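Local coordinates for leucine-rich-repeat protein (Methanosarcina barkeri, PDB 4WNR) that binds GDP and magnesium through its Roc G-domain, joined here to part of the COR domain, and is probably a serine/threonine protein kinase as a whole, at residues 34-42 and 202-212. Residues are numbered along the deposited sequence; the frame is centred on the assembly and turned at random.
Sequences GEKKPLNEV and HMQIEWAKSWF
Leu-39 points CG away from its own backbone N (chi1 178°), which sends its two methyls to Trp-207, while a chi1 of 79° at His-202 places the imidazole CG between N and carbonyl carbon and carries the ring to Glu-41. Both torsions serve a short antiparallel pairing at the junction of Roc and COR, two domains typical of Roco proteins: the start of the first Roc strand runs beside 206-208, which leads into helix 209-220. Two backbone bonds carry this pairing: Trp-207 N donates to Lys-37 O at 2.8 Å, and Leu-39 N reaches Ile-205 O at 3.3 Å.

Leucine suits its place because a forked, apolar end can meet several rings at once. CD1 sits above the six-membered ring of Trp-207, 3.9 Å from its centroid and practically on the ring normal, a CH-pi contact; the indole's other face takes Trp-211. The same methyl touches Phe-212 CE1, whereas CD2 approaches the His-202 ring at its edge. Phe-212 in turn lays one face over Trp-207 CE3, and Phe-252 meets the indole edge-to-face, tying helix 243-256 to this apolar cluster.

Farther along, the SD end of flexible Met-203 lies across CG2 of Val-42, a compact branched residue fitted to the strand. The Glu-41 carboxylate forms a salt bridge with Lys-215 of helix 209-220; independently, its backbone O accepts a hydrogen bond from His-202 NE2. Replacing His-202 with alanine removes the imidazole, which is likely to leave Glu-41 O without this donor and a gap beside Leu-39 CD2. The bond itself is bent: His-202 NE2 lies within the carbonyl plane of Glu-41, but the oxygen stands 30° out of the imidazole plane.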
loop_
_atom_site.group_PDB
_atom_site.type_symbol
_atom_site.label_atom_id
_atom_site.label_comp_id
_atom_site.label_asym_id
_atom_site.label_seq_id
_atom_site.Cartn_x
_atom_site.Cartn_y
_atom_site.Cartn_z
ATOM N N GLY A 34 -16.005 14.758 -23.813
ATOM C CA GLY A 34 -15.313 15.521 -22.774
ATOM C C GLY A 34 -13.822 15.662 -23.022
ATOM O O GLY A 34 -13.205 14.812 -23.668
ATOM N N GLU A 35 -13.248 16.747 -22.506
ATOM C CA GLU A 35 -11.806 16.990 -22.593
ATOM C C GLU A 35 -11.079 16.083 -21.603
ATOM O O GLU A 35 -11.472 15.988 -20.438
ATOM C CB GLU A 35 -11.487 18.462 -22.296
ATOM C CG GLU A 35 -10.018 18.853 -22.444
ATOM C CD GLU A 35 -9.512 18.802 -23.877
ATOM O OE1 GLU A 35 -10.331 18.707 -24.816
ATOM O OE2 GLU A 35 -8.279 18.864 -24.067
ATOM N N LYS A 36 -10.016 15.430 -22.069
ATOM C CA LYS A 36 -9.301 14.432 -21.271
ATOM C C LYS A 36 -7.900 14.889 -20.860
ATOM O O LYS A 36 -7.005 15.008 -21.700
ATOM C CB LYS A 36 -9.206 13.113 -22.039
ATOM C CG LYS A 36 -10.552 12.459 -22.310
ATOM C CD LYS A 36 -10.411 11.183 -23.125
ATOM C CE LYS A 36 -9.895 10.027 -22.285
ATOM N NZ LYS A 36 -9.781 8.773 -23.078
ATOM N N LYS A 37 -7.722 15.137 -19.564
ATOM C CA LYS A 37 -6.410 15.463 -18.995
ATOM C C LYS A 37 -5.655 14.184 -18.610
ATOM O O LYS A 37 -6.275 13.145 -18.380
ATOM C CB LYS A 37 -6.557 16.368 -17.765
ATOM C CG LYS A 37 -6.785 17.839 -18.082
ATOM C CD LYS A 37 -8.222 18.128 -18.485
ATOM C CE LYS A 37 -8.459 19.623 -18.636
ATOM N NZ LYS A 37 -9.887 19.944 -18.915
ATOM N N PRO A 38 -4.312 14.259 -18.537
ATOM C CA PRO A 38 -3.515 13.100 -18.137
ATOM C C PRO A 38 -3.575 12.843 -16.629
ATOM O O PRO A 38 -3.767 13.779 -15.846
ATOM C CB PRO A 38 -2.098 13.487 -18.565
ATOM C CG PRO A 38 -2.079 14.972 -18.491
ATOM C CD PRO A 38 -3.466 15.430 -18.840
ATOM N N LEU A 39 -3.405 11.582 -16.241
ATOM C CA LEU A 39 -3.497 11.179 -14.834
ATOM C C LEU A 39 -2.262 11.623 -14.051
ATOM O O LEU A 39 -2.368 12.395 -13.095
ATOM C CB LEU A 39 -3.685 9.658 -14.723
ATOM C CG LEU A 39 -3.752 9.040 -13.320
ATOM C CD1 LEU A 39 -4.749 9.762 -12.422
ATOM C CD2 LEU A 39 -4.103 7.564 -13.421
ATOM N N ASN A 40 -1.099 11.128 -14.469
ATOM C CA ASN A 40 0.187 11.483 -13.859
ATOM C C ASN A 40 0.240 11.267 -12.345
ATOM O O ASN A 40 0.679 12.143 -11.595
ATOM C CB ASN A 40 0.568 12.932 -14.202
ATOM C CG ASN A 40 0.603 13.202 -15.698
ATOM O OD1 ASN A 40 0.207 14.278 -16.146
ATOM N ND2 ASN A 40 1.084 12.236 -16.480
ATOM N N GLU A 41 -0.216 10.097 -11.907
ATOM C CA GLU A 41 -0.130 9.698 -10.499
ATOM C C GLU A 41 0.345 8.258 -10.368
ATOM O O GLU A 41 -0.058 7.391 -11.143
ATOM C CB GLU A 41 -1.474 9.858 -9.784
ATOM C CG GLU A 41 -1.575 11.102 -8.914
ATOM C CD GLU A 41 -2.661 11.011 -7.856
ATOM O OE1 GLU A 41 -3.137 9.895 -7.566
ATOM O OE2 GLU A 41 -3.036 12.064 -7.299
ATOM N N VAL A 42 1.204 8.018 -9.378
ATOM C CA VAL A 42 1.736 6.684 -9.101
ATOM C C VAL A 42 1.831 6.473 -7.597
ATOM O O VAL A 42 2.189 7.391 -6.857
ATOM C CB VAL A 42 3.152 6.486 -9.689
ATOM C CG1 VAL A 42 3.527 5.010 -9.693
ATOM C CG2 VAL A 42 3.251 7.052 -11.095
ATOM N N HIS A 202 0.921 3.565 -16.860
ATOM C CA HIS A 202 -0.294 4.373 -16.685
ATOM C C HIS A 202 -0.018 5.872 -16.499
ATOM O O HIS A 202 -0.905 6.629 -16.096
ATOM C CB HIS A 202 -1.149 3.825 -15.532
ATOM C CG HIS A 202 -0.660 4.210 -14.170
ATOM N ND1 HIS A 202 0.399 3.582 -13.553
ATOM C CD2 HIS A 202 -1.098 5.150 -13.301
ATOM C CE1 HIS A 202 0.599 4.125 -12.366
ATOM N NE2 HIS A 202 -0.298 5.078 -12.188
ATOM N N MET A 203 1.203 6.296 -16.809
ATOM C CA MET A 203 1.557 7.716 -16.786
ATOM C C MET A 203 1.031 8.410 -18.044
ATOM O O MET A 203 0.605 9.566 -17.995
ATOM C CB MET A 203 3.077 7.893 -16.690
ATOM C CG MET A 203 3.507 9.055 -15.813
ATOM S SD MET A 203 3.115 8.751 -14.080
ATOM C CE MET A 203 3.552 10.324 -13.351
ATOM N N GLN A 204 1.068 7.691 -19.164
ATOM C CA GLN A 204 0.575 8.198 -20.446
ATOM C C GLN A 204 -0.949 8.115 -20.568
ATOM O O GLN A 204 -1.538 8.783 -21.420
ATOM C CB GLN A 204 1.223 7.429 -21.603
ATOM C CG GLN A 204 2.743 7.524 -21.644
ATOM C CD GLN A 204 3.237 8.940 -21.888
ATOM O OE1 GLN A 204 2.819 9.598 -22.843
ATOM N NE2 GLN A 204 4.132 9.418 -21.026
ATOM N N ILE A 205 -1.580 7.294 -19.729
ATOM C CA ILE A 205 -3.039 7.144 -19.738
ATOM C C ILE A 205 -3.713 8.437 -19.272
ATOM O O ILE A 205 -3.224 9.113 -18.364
ATOM C CB ILE A 205 -3.498 5.949 -18.868
ATOM C CG1 ILE A 205 -3.002 4.634 -19.485
ATOM C CG2 ILE A 205 -5.020 5.921 -18.732
ATOM C CD1 ILE A 205 -3.259 3.399 -18.643
ATOM N N GLU A 206 -4.840 8.763 -19.904
ATOM C CA GLU A 206 -5.560 10.012 -19.640
ATOM C C GLU A 206 -7.025 9.761 -19.277
ATOM O O GLU A 206 -7.642 8.802 -19.747
ATOM C CB GLU A 206 -5.452 10.967 -20.836
ATOM C CG GLU A 206 -5.771 10.343 -22.189
ATOM C CD GLU A 206 -5.657 11.329 -23.340
ATOM O OE1 GLU A 206 -4.911 12.325 -23.214
ATOM O OE2 GLU A 206 -6.310 11.102 -24.381
ATOM N N TRP A 207 -7.562 10.645 -18.439
ATOM C CA TRP A 207 -8.890 10.492 -17.840
ATOM C C TRP A 207 -9.843 11.603 -18.260
ATOM O O TRP A 207 -9.412 12.682 -18.658
ATOM C CB TRP A 207 -8.765 10.549 -16.317
ATOM C CG TRP A 207 -8.380 9.272 -15.649
ATOM C CD1 TRP A 207 -7.880 8.144 -16.233
ATOM C CD2 TRP A 207 -8.430 9.009 -14.245
ATOM N NE1 TRP A 207 -7.636 7.187 -15.279
ATOM C CE2 TRP A 207 -7.962 7.695 -14.049
ATOM C CE3 TRP A 207 -8.833 9.758 -13.131
ATOM C CZ2 TRP A 207 -7.887 7.111 -12.787
ATOM C CZ3 TRP A 207 -8.757 9.175 -11.876
ATOM C CH2 TRP A 207 -8.287 7.863 -11.714
ATOM N N ALA A 208 -11.141 11.335 -18.134
ATOM C CA ALA A 208 -12.166 12.367 -18.280
ATOM C C ALA A 208 -12.222 13.219 -17.016
ATOM O O ALA A 208 -11.708 12.825 -15.969
ATOM C CB ALA A 208 -13.521 11.735 -18.550
ATOM N N LYS A 209 -12.855 14.384 -17.117
ATOM C CA LYS A 209 -12.959 15.315 -15.984
ATOM C C LYS A 209 -13.749 14.727 -14.814
ATOM O O LYS A 209 -13.422 14.974 -13.654
ATOM C CB LYS A 209 -13.605 16.633 -16.424
ATOM C CG LYS A 209 -12.748 17.457 -17.372
ATOM C CD LYS A 209 -13.526 18.618 -17.974
ATOM C CE LYS A 209 -14.473 18.153 -19.071
ATOM N NZ LYS A 209 -15.181 19.291 -19.719
ATOM N N SER A 210 -14.785 13.954 -15.131
ATOM C CA SER A 210 -15.647 13.342 -14.113
ATOM C C SER A 210 -14.892 12.356 -13.216
ATOM O O SER A 210 -15.175 12.256 -12.023
ATOM C CB SER A 210 -16.833 12.636 -14.777
ATOM O OG SER A 210 -16.394 11.730 -15.776
ATOM N N TRP A 211 -13.930 11.640 -13.795
ATOM C CA TRP A 211 -13.130 10.659 -13.057
ATOM C C TRP A 211 -12.243 11.332 -12.002
ATOM O O TRP A 211 -12.048 10.789 -10.915
ATOM C CB TRP A 211 -12.280 9.823 -14.022
ATOM C CG TRP A 211 -13.074 8.825 -14.834
ATOM C CD1 TRP A 211 -14.369 8.945 -15.249
ATOM C CD2 TRP A 211 -12.608 7.568 -15.343
ATOM N NE1 TRP A 211 -14.742 7.841 -15.973
ATOM C CE2 TRP A 211 -13.679 6.979 -16.048
ATOM C CE3 TRP A 211 -11.390 6.881 -15.269
ATOM C CZ2 TRP A 211 -13.571 5.735 -16.674
ATOM C CZ3 TRP A 211 -11.284 5.642 -15.893
ATOM C CH2 TRP A 211 -12.369 5.084 -16.587
ATOM N N PHE A 212 -11.716 12.512 -12.328
ATOM C CA PHE A 212 -10.945 13.315 -11.371
ATOM C C PHE A 212 -11.829 13.874 -10.258
ATOM O O PHE A 212 -11.388 13.998 -9.115
ATOM C CB PHE A 212 -10.231 14.473 -12.076
ATOM C CG PHE A 212 -9.064 14.046 -12.919
ATOM C CD1 PHE A 212 -7.888 13.609 -12.326
ATOM C CD2 PHE A 212 -9.136 14.091 -14.304
ATOM C CE1 PHE A 212 -6.808 13.217 -13.100
ATOM C CE2 PHE A 212 -8.060 13.703 -15.083
ATOM C CZ PHE A 212 -6.894 13.263 -14.480
#